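Local coordinates for uncharacterized protein (Staphylococcus aureus subsp. aureus Mu50, PDB 4QPV) that is of unknown function, a DUF1672 family member whose unique fold repeats a unit of one kinked helix and three beta strands, at residues Val125-Phe129 and Tyr187-Phe191; Met118-Gly123 and Ala179-Leu184; Val91-Ser95 and Gln166-Phe170; Glu173-Thr178 and Pro219-Leu225; Glu137-Leu141 and Asn253-Leu258. One frame throughout, in Å; residues are numbered along the deposited sequence.

Contact 1. Residues Val125-Phe129 and Tyr187-Phe191; sequences VLSGF and YKRYF
Leu-126 and Phe-129, one helical turn apart on helix 116-133, meet Tyr-187 and Phe-191 of helix 184-190 and the residue that follows it, a helix-to-helix packing whose filling is three aromatic rings together with Leu-126 and Val-125. Leu-126 can be followed outward. Its CB points toward helix 184-190 but stops short, and with CG anti to the carbonyl carbon (chi1 -71°) the branched end is carried across. CD2 sits over one face of the Phe-191 ring, 3.8 Å from the ring centroid and 24° off the normal, a CH-pi contact. The same methyl meets Tyr-187 CD1 at that ring's edge, and the other, CD1, lies 3.8 Å from Phe-191 CE2. A forked leucine suits the place: both methyls lie on the Phe-191 ring while CD2 also reaches Tyr-187. Phe-129 passes Tyr-187 with the planes at 83° and the centroids 5.7 Å apart, and its edge takes polar neighbours: Phe-191 O lies near the ring plane beside CE2. Tyr-187 brings a hydroxyl into this buried place, where the backbone oxygen of Phe-63 on helix 48-63 hydrogen-bonds it. Met-206 of helix 199-212 touches both phenylalanines. Phe-129 CZ approaches Tyr-187 OH to 3.3 Å.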
# COMPACT_ATOMS: atom_id res chain seq x y z
N VAL A 125 6.05 5.94 -1.33
CA VAL A 125 7.13 5.76 -0.37
C VAL A 125 6.81 6.57 0.89
O VAL A 125 6.98 6.06 1.99
CB VAL A 125 8.47 6.19 -1.02
CG1 VAL A 125 9.57 6.36 0.02
CG2 VAL A 125 8.87 5.18 -2.10
N LEU A 126 6.30 7.81 0.72
CA LEU A 126 5.97 8.70 1.83
C LEU A 126 4.84 8.14 2.72
O LEU A 126 4.78 8.49 3.90
CB LEU A 126 5.67 10.12 1.36
CG LEU A 126 6.91 10.88 0.87
CD1 LEU A 126 6.53 12.27 0.43
CD2 LEU A 126 8.03 10.90 1.91
N SER A 127 3.98 7.24 2.20
CA SER A 127 2.97 6.56 3.01
C SER A 127 3.68 5.79 4.14
O SER A 127 3.19 5.71 5.27
CB SER A 127 2.13 5.62 2.14
OG SER A 127 1.32 4.75 2.91
N GLY A 128 4.87 5.25 3.82
CA GLY A 128 5.70 4.51 4.77
C GLY A 128 6.25 5.43 5.86
O GLY A 128 6.40 5.02 7.01
N PHE A 129 6.52 6.70 5.50
CA PHE A 129 6.98 7.71 6.46
C PHE A 129 5.83 8.12 7.38
O PHE A 129 6.02 8.29 8.59
CB PHE A 129 7.52 8.95 5.72
CG PHE A 129 8.92 8.84 5.14
CD1 PHE A 129 9.19 7.94 4.11
CD2 PHE A 129 9.93 9.68 5.57
CE1 PHE A 129 10.48 7.86 3.55
CE2 PHE A 129 11.22 9.61 5.02
CZ PHE A 129 11.48 8.71 4.00
N TYR A 187 11.56 15.07 -2.20
CA TYR A 187 11.84 13.92 -1.34
C TYR A 187 13.27 14.00 -0.79
O TYR A 187 13.49 13.83 0.41
CB TYR A 187 11.62 12.58 -2.09
CG TYR A 187 12.03 11.38 -1.26
CD1 TYR A 187 11.14 10.80 -0.35
CD2 TYR A 187 13.32 10.86 -1.32
CE1 TYR A 187 11.51 9.73 0.45
CE2 TYR A 187 13.72 9.80 -0.51
CZ TYR A 187 12.80 9.22 0.36
OH TYR A 187 13.16 8.17 1.16
N LYS A 188 14.25 14.24 -1.69
CA LYS A 188 15.66 14.33 -1.31
C LYS A 188 15.91 15.46 -0.30
O LYS A 188 16.63 15.25 0.67
CB LYS A 188 16.55 14.53 -2.56
CG LYS A 188 16.59 13.32 -3.49
CD LYS A 188 17.56 12.25 -3.02
CE LYS A 188 17.69 11.12 -4.01
NZ LYS A 188 18.18 9.88 -3.36
N ARG A 189 15.28 16.61 -0.50
CA ARG A 189 15.46 17.78 0.36
C ARG A 189 14.74 17.67 1.72
O ARG A 189 15.33 18.04 2.73
CB ARG A 189 14.97 19.04 -0.39
CG ARG A 189 15.13 20.34 0.39
CD ARG A 189 14.61 21.52 -0.39
NE ARG A 189 14.63 22.75 0.41
CZ ARG A 189 14.13 23.91 0.01
NH1 ARG A 189 13.55 24.02 -1.17
NH2 ARG A 189 14.19 24.97 0.81
N TYR A 190 13.49 17.20 1.74
CA TYR A 190 12.71 17.22 2.97
C TYR A 190 12.55 15.89 3.70
O TYR A 190 12.32 15.90 4.91
CB TYR A 190 11.31 17.78 2.67
CG TYR A 190 11.30 19.22 2.22
CD1 TYR A 190 11.43 20.27 3.13
CD2 TYR A 190 11.10 19.55 0.88
CE1 TYR A 190 11.42 21.60 2.71
CE2 TYR A 190 11.07 20.88 0.45
CZ TYR A 190 11.23 21.90 1.38
OH TYR A 190 11.19 23.21 0.96
N PHE A 191 12.60 14.74 2.98
CA PHE A 191 12.27 13.49 3.66
C PHE A 191 13.43 12.48 3.80
O PHE A 191 13.55 11.88 4.87
CB PHE A 191 11.08 12.84 2.96
CG PHE A 191 9.85 13.71 3.00
CD1 PHE A 191 9.03 13.73 4.14
CD2 PHE A 191 9.48 14.48 1.91
CE1 PHE A 191 7.88 14.54 4.18
CE2 PHE A 191 8.33 15.28 1.95
CZ PHE A 191 7.54 15.31 3.09

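Contact 2. Residues Met118-Gly123 and Ala179-Leu184; sequences MSTLVG and AIPYTL
Val-122 of helix 116-133 packs against Leu-184, the first residue of helix 184-190, at the apolar centre of a contact between a helix flank and the extended loop that leads from strand 175-178. Val-122 CG2 approaches Leu-184 CD1 at 4.2 Å. One turn earlier, selenomethionine Met-118 bends at chi2 and chi3: its CG meets Leu-184 CB at 4.0 Å and its CE reaches the CD2 methyl. A flexible thioether chain can follow the branched leucine in this way.

Moving outward, Tyr-182 O is pressed among carbon atoms, 3.1 Å from Val-122 CB and 3.2 Å from Ser-119 CA; the latter is a CA-H...O contact, while the bond from Ser-119 OG is weak and unsettled. Tyr-182 N is buried here without a polar partner. Pro-181 lies against the helix backbone, where its CA comes within 3.7 Å of Gly-123 CA. With no side chain, Gly-123 lets the loop backbone come this close to the helix, and proline, whose N carries no proton, leaves no N-H to satisfy in this extended loop.

At the polar edge, Thr-183 stands at the N-cap of helix 184-190 and its side chain caps a backbone N beyond. At the other end a water accepts from Ala-179 N at 2.9 Å and donates, weakly, to Gly-123 O.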
# COMPACT_ATOMS: atom_id res chain seq x y z
N MSE A 118 6.74 9.51 -11.15
CA MSE A 118 7.79 9.65 -10.13
C MSE A 118 7.19 10.30 -8.89
O MSE A 118 7.44 9.81 -7.78
CB MSE A 118 9.02 10.42 -10.66
CG MSE A 118 10.10 10.64 -9.59
SE MSE A 118 10.56 8.98 -8.64
CE MSE A 118 11.87 8.33 -9.85
N SER A 119 6.38 11.38 -9.07
CA SER A 119 5.70 12.05 -7.96
C SER A 119 4.78 11.06 -7.22
O SER A 119 4.76 11.03 -5.99
CB SER A 119 4.90 13.25 -8.45
OG SER A 119 5.70 14.41 -8.50
N THR A 120 4.06 10.20 -7.98
CA THR A 120 3.15 9.20 -7.42
C THR A 120 3.95 8.18 -6.59
O THR A 120 3.57 7.86 -5.47
CB THR A 120 2.30 8.54 -8.52
OG1 THR A 120 1.52 9.57 -9.15
CG2 THR A 120 1.35 7.46 -7.98
N LEU A 121 5.10 7.72 -7.13
CA LEU A 121 5.96 6.78 -6.42
C LEU A 121 6.50 7.42 -5.15
O LEU A 121 6.52 6.77 -4.11
CB LEU A 121 7.12 6.32 -7.33
CG LEU A 121 8.01 5.24 -6.72
CD1 LEU A 121 7.20 3.94 -6.43
CD2 LEU A 121 9.18 4.96 -7.63
N VAL A 122 6.90 8.70 -5.21
CA VAL A 122 7.33 9.43 -4.02
C VAL A 122 6.21 9.36 -2.95
O VAL A 122 6.49 9.04 -1.80
CB VAL A 122 7.77 10.88 -4.32
CG1 VAL A 122 7.89 11.71 -3.05
CG2 VAL A 122 9.10 10.89 -5.08
N GLY A 123 4.96 9.63 -3.35
CA GLY A 123 3.80 9.57 -2.45
C GLY A 123 3.60 8.20 -1.84
O GLY A 123 3.28 8.08 -0.66
N ALA A 179 -0.55 9.01 1.38
CA ALA A 179 0.20 10.23 1.64
C ALA A 179 0.17 11.16 0.43
O ALA A 179 -0.18 10.75 -0.67
CB ALA A 179 1.65 9.89 1.98
N ILE A 180 0.56 12.42 0.65
CA ILE A 180 0.61 13.43 -0.39
C ILE A 180 1.89 13.23 -1.23
O ILE A 180 2.98 13.12 -0.66
CB ILE A 180 0.53 14.85 0.24
CG1 ILE A 180 -0.86 15.12 0.91
CG2 ILE A 180 0.93 15.99 -0.74
CD1 ILE A 180 -2.12 14.98 0.02
N PRO A 181 1.76 13.22 -2.58
CA PRO A 181 2.95 13.08 -3.43
C PRO A 181 3.79 14.36 -3.53
O PRO A 181 3.28 15.46 -3.33
CB PRO A 181 2.36 12.72 -4.80
CG PRO A 181 1.03 13.38 -4.81
CD PRO A 181 0.53 13.32 -3.40
N TYR A 182 5.08 14.20 -3.82
CA TYR A 182 6.02 15.31 -4.06
C TYR A 182 6.99 14.84 -5.11
O TYR A 182 6.98 13.67 -5.47
CB TYR A 182 6.75 15.75 -2.77
CG TYR A 182 5.85 16.34 -1.71
CD1 TYR A 182 5.33 17.62 -1.85
CD2 TYR A 182 5.47 15.60 -0.59
CE1 TYR A 182 4.47 18.16 -0.89
CE2 TYR A 182 4.62 16.13 0.38
CZ TYR A 182 4.13 17.42 0.22
OH TYR A 182 3.29 17.95 1.17
N THR A 183 7.84 15.74 -5.60
CA THR A 183 8.84 15.33 -6.58
C THR A 183 10.00 14.61 -5.88
O THR A 183 10.13 14.69 -4.65
CB THR A 183 9.35 16.56 -7.34
OG1 THR A 183 10.01 17.41 -6.41
CG2 THR A 183 8.22 17.31 -8.06
N LEU A 184 10.87 13.95 -6.65
CA LEU A 184 12.03 13.30 -6.08
C LEU A 184 12.99 14.35 -5.47
O LEU A 184 13.59 14.08 -4.43
CB LEU A 184 12.74 12.43 -7.14
CG LEU A 184 13.83 11.49 -6.63
CD1 LEU A 184 13.29 10.51 -5.60
CD2 LEU A 184 14.49 10.75 -7.78
O HOH W 1 0.47 7.24 -0.71

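Contact 3. Residues Val91-Ser95 and Gln166-Phe170; sequences VFNAS and QNSGF
Asn-167, Asn-93 and Phe-170 bury the most surface where strand 90-98, an edge of its three-stranded antiparallel sheet, meets the loop after helix 159-165. Asn-167 works through its side chain. CG lies between the backbone N and the carbonyl carbon (chi1 61°), which turns the amide to Ser-95, and ND2 donates to Ser-95 OG over 2.8 Å, with the hydroxyl slightly tilted from the amide plane. Ser-95 OG is also hydrogen-bonded to Glu-80 OE2, so a small hydroxyl joins the loop amide to a neighbouring strand. A water supports the same end, accepting from Ser-95 N and donating to Asn-167 O at 2.7 Å.

Asn-93 takes part mainly with its backbone: its N donates to Gly-169 O at 3.0 Å, nearly straight at 167°, although the donor stands well above the carbonyl plane. Its CB rests on Gln-166 O. Gly-169 has backbone angles (phi 132°) that suit a residue without a CB.

Phe-170 lays its ring beside Val-91. CD1 and CE1 each lie 3.8 Å from Val-91 CG1, and Val-91 O, buried without a polar partner, meets the ring edge in its plane, 3.3 Å from CD1. Tyr-131 of helix 116-133 stacks on the same phenylalanine ring. A single antiparallel bridge, Asn-93 with Gly-169, thus fastens a loop to the border of a beta sheet near the centre of the chain.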
# COMPACT_ATOMS: atom_id res chain seq x y z
N VAL A 91 7.58 1.60 6.52
CA VAL A 91 6.97 0.38 5.98
C VAL A 91 6.01 0.69 4.84
O VAL A 91 5.07 1.47 5.01
CB VAL A 91 6.24 -0.43 7.10
CG1 VAL A 91 5.63 -1.73 6.55
CG2 VAL A 91 7.18 -0.71 8.29
N PHE A 92 6.23 0.06 3.68
CA PHE A 92 5.35 0.21 2.52
C PHE A 92 5.61 -0.90 1.51
O PHE A 92 6.62 -1.60 1.59
CB PHE A 92 5.53 1.59 1.81
CG PHE A 92 6.91 1.85 1.21
CD1 PHE A 92 7.25 1.35 -0.05
CD2 PHE A 92 7.89 2.52 1.94
CE1 PHE A 92 8.54 1.54 -0.57
CE2 PHE A 92 9.16 2.76 1.39
CZ PHE A 92 9.48 2.27 0.14
N ASN A 93 4.66 -1.01 0.58
CA ASN A 93 4.77 -1.85 -0.61
C ASN A 93 4.64 -0.94 -1.80
O ASN A 93 3.86 0.02 -1.77
CB ASN A 93 3.74 -2.96 -0.64
CG ASN A 93 4.14 -4.11 0.24
OD1 ASN A 93 4.22 -3.97 1.47
ND2 ASN A 93 4.46 -5.24 -0.36
N ALA A 94 5.45 -1.18 -2.82
CA ALA A 94 5.45 -0.35 -4.02
C ALA A 94 5.85 -1.19 -5.19
O ALA A 94 6.23 -2.34 -5.01
CB ALA A 94 6.45 0.81 -3.83
N SER A 95 5.76 -0.63 -6.41
CA SER A 95 6.23 -1.33 -7.60
C SER A 95 6.85 -0.36 -8.56
O SER A 95 6.53 0.84 -8.56
CB SER A 95 5.12 -2.14 -8.26
OG SER A 95 4.25 -1.31 -9.01
N GLN A 166 -0.13 -5.84 -4.32
CA GLN A 166 -0.48 -4.45 -4.00
C GLN A 166 0.76 -3.58 -3.95
O GLN A 166 1.85 -4.08 -3.64
CB GLN A 166 -1.27 -4.38 -2.68
CG GLN A 166 -2.53 -5.31 -2.66
CD GLN A 166 -3.60 -4.89 -3.66
OE1 GLN A 166 -4.04 -3.74 -3.71
NE2 GLN A 166 -4.06 -5.83 -4.48
N ASN A 167 0.60 -2.28 -4.29
CA ASN A 167 1.74 -1.37 -4.45
C ASN A 167 1.37 0.09 -4.18
O ASN A 167 1.92 0.99 -4.83
CB ASN A 167 2.22 -1.52 -5.94
CG ASN A 167 1.17 -1.15 -6.98
OD1 ASN A 167 0.03 -0.76 -6.67
ND2 ASN A 167 1.52 -1.25 -8.25
N SER A 168 0.43 0.34 -3.26
CA SER A 168 -0.04 1.72 -3.04
C SER A 168 0.70 2.46 -1.93
O SER A 168 0.49 3.67 -1.75
CB SER A 168 -1.52 1.70 -2.70
OG SER A 168 -1.76 0.92 -1.54
N GLY A 169 1.49 1.75 -1.16
CA GLY A 169 2.19 2.30 -0.01
C GLY A 169 2.01 1.40 1.19
O GLY A 169 1.91 0.18 1.03
N PHE A 170 1.94 1.99 2.40
CA PHE A 170 1.73 1.19 3.61
C PHE A 170 0.39 0.46 3.50
O PHE A 170 -0.63 1.08 3.20
CB PHE A 170 1.77 2.02 4.93
CG PHE A 170 1.47 1.11 6.11
CD1 PHE A 170 2.46 0.29 6.65
CD2 PHE A 170 0.17 0.98 6.60
CE1 PHE A 170 2.17 -0.63 7.66
CE2 PHE A 170 -0.11 0.08 7.63
CZ PHE A 170 0.89 -0.72 8.15
O HOH W 2 3.98 1.83 -6.28

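Contact 4. Residues Glu173-Thr178 and Pro219-Leu225; sequences EYYYLT and PYVVTTL
Val-221 and Leu-177 face each other on the buried side of antiparallel strands 175-178 and 220-227. Leu-177 CD1 lies 3.5 Å from Val-221 CG2, while Val-221 CG1 rests 3.6 Å from Tyr-175 CD1. The two branches of one valine therefore serve two neighbours, and helices 116-133 and 135-147 cover these residues. Tyr-175 OH is hydrogen-bonded to Leu-138 O, satisfying the one polar atom of a buried side chain.

The other face, with Tyr-176, Val-222, Thr-178 and Tyr-220, is more open. With CG set between the backbone N and the carbonyl carbon (chi1 66°), the Tyr-176 ring runs alongside Val-222, CE1 being 3.7 Å from Val-222 CB, and Thr-224 CG2 meets the ring edge. Thr-178 is exposed, and Tyr-220 swings clear, its hydroxyl bonding Glu-290.

Between the faces the backbones are joined by five hydrogen bonds, one from Thr-224 N to Tyr-174 O. Val-222 N gives Tyr-176 O a bond of 3.0 Å nearly collinear with the carbonyl, and Thr-178 N reaches Tyr-220 O at 2.9 Å in the carbonyl plane. Alternating hydrogen-bonded and non-hydrogen-bonded pairs, the latter as at Tyr-175 with Thr-223, mark an antiparallel ladder within a mixed sheet.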
# COMPACT_ATOMS: atom_id res chain seq x y z
N GLU A 173 -3.41 -6.43 5.96
CA GLU A 173 -4.59 -7.21 5.55
C GLU A 173 -5.87 -6.38 5.56
O GLU A 173 -6.76 -6.62 4.75
CB GLU A 173 -4.78 -8.41 6.50
CG GLU A 173 -3.66 -9.44 6.47
CD GLU A 173 -3.65 -10.32 7.70
OE1 GLU A 173 -3.30 -9.82 8.79
OE2 GLU A 173 -4.00 -11.52 7.58
N TYR A 174 -5.97 -5.41 6.50
CA TYR A 174 -7.19 -4.66 6.76
C TYR A 174 -7.30 -3.25 6.21
O TYR A 174 -8.43 -2.79 6.06
CB TYR A 174 -7.39 -4.60 8.30
CG TYR A 174 -7.45 -5.99 8.89
CD1 TYR A 174 -8.59 -6.78 8.77
CD2 TYR A 174 -6.32 -6.56 9.49
CE1 TYR A 174 -8.61 -8.10 9.22
CE2 TYR A 174 -6.33 -7.89 9.93
CZ TYR A 174 -7.49 -8.64 9.82
OH TYR A 174 -7.52 -9.95 10.24
N TYR A 175 -6.20 -2.55 5.95
CA TYR A 175 -6.29 -1.19 5.44
C TYR A 175 -5.03 -0.77 4.74
O TYR A 175 -3.98 -1.43 4.84
CB TYR A 175 -6.63 -0.17 6.58
CG TYR A 175 -5.57 -0.02 7.65
CD1 TYR A 175 -4.48 0.83 7.46
CD2 TYR A 175 -5.69 -0.67 8.87
CE1 TYR A 175 -3.51 1.00 8.45
CE2 TYR A 175 -4.74 -0.48 9.89
CZ TYR A 175 -3.64 0.33 9.66
OH TYR A 175 -2.68 0.48 10.63
N TYR A 176 -5.13 0.36 4.04
CA TYR A 176 -3.97 0.98 3.42
C TYR A 176 -3.99 2.47 3.79
O TYR A 176 -5.05 3.03 4.14
CB TYR A 176 -3.90 0.73 1.91
CG TYR A 176 -5.02 1.40 1.14
CD1 TYR A 176 -6.27 0.80 1.03
CD2 TYR A 176 -4.82 2.64 0.53
CE1 TYR A 176 -7.31 1.42 0.34
CE2 TYR A 176 -5.85 3.26 -0.18
CZ TYR A 176 -7.09 2.64 -0.27
OH TYR A 176 -8.12 3.26 -0.95
N LEU A 177 -2.80 3.09 3.76
CA LEU A 177 -2.59 4.49 4.12
C LEU A 177 -2.10 5.25 2.87
O LEU A 177 -1.28 4.71 2.12
CB LEU A 177 -1.55 4.51 5.27
CG LEU A 177 -1.09 5.84 5.88
CD1 LEU A 177 -2.11 6.39 6.82
CD2 LEU A 177 0.15 5.62 6.73
N THR A 178 -2.63 6.45 2.63
CA THR A 178 -2.27 7.28 1.47
C THR A 178 -1.68 8.60 1.97
O THR A 178 -2.27 9.24 2.84
CB THR A 178 -3.51 7.51 0.56
OG1 THR A 178 -4.10 6.24 0.24
CG2 THR A 178 -3.18 8.28 -0.73
N PRO A 219 -3.06 12.38 6.42
CA PRO A 219 -3.09 11.12 5.65
C PRO A 219 -4.44 10.42 5.80
O PRO A 219 -5.16 10.62 6.78
CB PRO A 219 -1.98 10.28 6.29
CG PRO A 219 -1.12 11.24 7.04
CD PRO A 219 -2.02 12.35 7.47
N TYR A 220 -4.79 9.61 4.80
CA TYR A 220 -6.04 8.87 4.78
C TYR A 220 -5.80 7.39 5.05
O TYR A 220 -4.94 6.79 4.40
CB TYR A 220 -6.74 9.02 3.42
CG TYR A 220 -7.35 10.38 3.17
CD1 TYR A 220 -6.57 11.45 2.74
CD2 TYR A 220 -8.72 10.58 3.30
CE1 TYR A 220 -7.14 12.71 2.53
CE2 TYR A 220 -9.30 11.83 3.08
CZ TYR A 220 -8.50 12.90 2.69
OH TYR A 220 -9.08 14.12 2.45
N VAL A 221 -6.58 6.82 5.97
CA VAL A 221 -6.63 5.39 6.25
C VAL A 221 -7.95 4.86 5.66
O VAL A 221 -9.00 5.36 6.02
CB VAL A 221 -6.51 5.05 7.76
CG1 VAL A 221 -6.72 3.55 8.00
CG2 VAL A 221 -5.18 5.51 8.33
N VAL A 222 -7.89 3.88 4.74
CA VAL A 222 -9.11 3.30 4.14
C VAL A 222 -9.07 1.78 4.36
O VAL A 222 -8.11 1.14 3.95
CB VAL A 222 -9.27 3.66 2.62
CG1 VAL A 222 -10.57 3.09 2.06
CG2 VAL A 222 -9.22 5.18 2.38
N THR A 223 -10.10 1.21 4.99
CA THR A 223 -10.14 -0.24 5.21
C THR A 223 -10.47 -0.99 3.90
O THR A 223 -11.04 -0.41 2.97
CB THR A 223 -11.08 -0.67 6.36
OG1 THR A 223 -12.45 -0.53 5.96
CG2 THR A 223 -10.76 0.02 7.71
N THR A 224 -10.08 -2.27 3.84
CA THR A 224 -10.31 -3.18 2.70
C THR A 224 -10.88 -4.44 3.31
O THR A 224 -10.16 -5.42 3.53
CB THR A 224 -9.00 -3.42 1.89
OG1 THR A 224 -8.01 -4.02 2.75
CG2 THR A 224 -8.44 -2.13 1.23
N LEU A 225 -12.15 -4.38 3.69
CA LEU A 225 -12.79 -5.52 4.36
C LEU A 225 -13.69 -6.29 3.40
O LEU A 225 -14.36 -5.72 2.55
CB LEU A 225 -13.60 -5.06 5.58
CG LEU A 225 -12.85 -4.15 6.57
CD1 LEU A 225 -13.76 -3.76 7.73
CD2 LEU A 225 -11.54 -4.83 7.09

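Contact 5. Residues Glu137-Leu141 and Asn253-Leu258; sequences ELDNL and NIPHDL
Asn-253 O takes a hydrogen bond from Asn-140 ND2, 2.9 Å long and straight at 170°, where helix 135-147 meets the turn-rich loop before strand 259-265. The oxygen lies in the amide plane of Asn-140, but the donor stands above the carbonyl plane of Asn-253. The two side-chain amides are stacked, their planes 27° apart; asparagine offers a short flat group that can both stack and donate.

Pro-255 is the centre of an inverse gamma turn, closed by His-256 N to Ile-254 O, and starts a type I beta turn to Leu-258. Its compact ring fits against the helix: CD touches Glu-137 O and Leu-141 CB, and CG lies 3.7 Å from Leu-138 CD2. That leucine methyl also meets Leu-258 CD1 at 3.9 Å. Leu-138, Leu-141 and Leu-258 face Val-221 of the sheet, while Ile-254 joins Leu-141 and turns to Phe-287.

Glu-137 runs past the proline in the opposite direction, extended beyond CG, to Asp-257. The carboxylate planes are 77° apart, and two like charges this close could raise the pKa of one acid. His-134 gives Glu-137 OE1 a weak hydrogen bond, and a water lies 3.1 Å from OE2. Between the acids, Glu-137 OE1 and Asp-257 OD1 are 2.9 Å apart.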
# COMPACT_ATOMS: atom_id res chain seq x y z
N GLU A 137 -0.38 4.31 17.01
CA GLU A 137 -1.82 4.50 16.72
C GLU A 137 -2.30 3.56 15.62
O GLU A 137 -3.38 2.98 15.72
CB GLU A 137 -2.03 5.93 16.18
CG GLU A 137 -2.41 7.01 17.15
CD GLU A 137 -2.62 8.33 16.43
OE1 GLU A 137 -2.32 8.43 15.21
OE2 GLU A 137 -3.08 9.27 17.10
N LEU A 138 -1.51 3.47 14.54
CA LEU A 138 -1.90 2.63 13.40
C LEU A 138 -1.84 1.14 13.80
O LEU A 138 -2.74 0.39 13.44
CB LEU A 138 -1.02 2.96 12.18
CG LEU A 138 -1.37 4.31 11.51
CD1 LEU A 138 -0.25 4.75 10.55
CD2 LEU A 138 -2.72 4.23 10.78
N ASP A 139 -0.82 0.73 14.58
CA ASP A 139 -0.73 -0.65 15.08
C ASP A 139 -1.92 -0.95 16.01
O ASP A 139 -2.48 -2.04 15.94
CB ASP A 139 0.61 -0.90 15.76
CG ASP A 139 1.81 -0.90 14.82
OD1 ASP A 139 1.60 -0.93 13.56
OD2 ASP A 139 2.97 -0.95 15.32
N ASN A 140 -2.36 0.04 16.81
CA ASN A 140 -3.56 -0.15 17.64
C ASN A 140 -4.79 -0.36 16.78
O ASN A 140 -5.62 -1.20 17.12
CB ASN A 140 -3.79 1.02 18.57
CG ASN A 140 -2.79 1.11 19.69
OD1 ASN A 140 -2.16 0.11 20.08
ND2 ASN A 140 -2.64 2.31 20.21
N LEU A 141 -4.91 0.40 15.66
CA LEU A 141 -6.03 0.23 14.74
C LEU A 141 -6.01 -1.19 14.14
O LEU A 141 -7.07 -1.84 14.07
CB LEU A 141 -6.02 1.30 13.61
CG LEU A 141 -7.14 1.18 12.54
CD1 LEU A 141 -8.55 1.27 13.18
CD2 LEU A 141 -7.00 2.27 11.49
N ASN A 253 -7.15 4.99 21.65
CA ASN A 253 -5.78 4.73 21.21
C ASN A 253 -5.60 4.59 19.68
O ASN A 253 -4.47 4.34 19.24
CB ASN A 253 -5.26 3.48 21.93
CG ASN A 253 -5.98 2.18 21.59
OD1 ASN A 253 -7.13 2.17 21.13
ND2 ASN A 253 -5.32 1.06 21.85
N ILE A 254 -6.66 4.77 18.88
CA ILE A 254 -6.54 4.64 17.43
C ILE A 254 -6.33 6.05 16.76
O ILE A 254 -6.39 7.06 17.48
CB ILE A 254 -7.71 3.83 16.81
CG1 ILE A 254 -9.07 4.54 16.95
CG2 ILE A 254 -7.73 2.38 17.36
CD1 ILE A 254 -10.15 3.99 15.87
N PRO A 255 -6.08 6.14 15.42
CA PRO A 255 -5.76 7.44 14.82
C PRO A 255 -6.92 8.44 14.65
O PRO A 255 -7.37 8.71 13.53
CB PRO A 255 -5.14 7.06 13.46
CG PRO A 255 -4.78 5.60 13.59
CD PRO A 255 -5.88 5.05 14.44
N HIS A 256 -7.29 9.10 15.76
CA HIS A 256 -8.26 10.20 15.75
C HIS A 256 -7.75 11.38 14.92
O HIS A 256 -8.55 12.06 14.29
CB HIS A 256 -8.54 10.67 17.18
CG HIS A 256 -9.43 9.72 17.94
ND1 HIS A 256 -10.74 10.05 18.24
CD2 HIS A 256 -9.16 8.49 18.42
CE1 HIS A 256 -11.22 9.00 18.89
NE2 HIS A 256 -10.30 8.04 19.02
N ASP A 257 -6.42 11.61 14.90
CA ASP A 257 -5.79 12.72 14.18
C ASP A 257 -5.60 12.43 12.66
O ASP A 257 -5.11 13.30 11.95
CB ASP A 257 -4.43 13.09 14.82
CG ASP A 257 -3.40 11.97 14.89
OD1 ASP A 257 -3.69 10.85 14.38
OD2 ASP A 257 -2.31 12.20 15.45
N LEU A 258 -5.99 11.23 12.17
CA LEU A 258 -5.91 10.94 10.73
C LEU A 258 -7.31 10.91 10.13
O LEU A 258 -8.29 10.91 10.87
CB LEU A 258 -5.17 9.59 10.45
CG LEU A 258 -3.73 9.46 10.96
CD1 LEU A 258 -3.12 8.12 10.53
CD2 LEU A 258 -2.85 10.61 10.49
O HOH W 3 -4.66 8.33 19.62

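Overall arrangement
Contacts 1, 3 and 4 are buried; contacts 2 and 5 are partly buried, and waters bridge both, and also the polar end of contact 3. Helix 116-133 serves both contact 1, with aromatic side chains, and contact 2, with close backbone packing, their centres about 8 Å apart. Contact 3 pairs a strand edge with a loop by a single bridge, while contact 4 is a regular ladder. Ser-127 ties three of them, its OG bonding Phe-170 N of contact 3 and Leu-177 O of contact 4; Phe-170 O and Leu-177 N then link those two. Contact 5 lies beside contact 4, Leu-138 and Leu-141 packing on Val-221; its polar side holds an asparagine pair and two close acids.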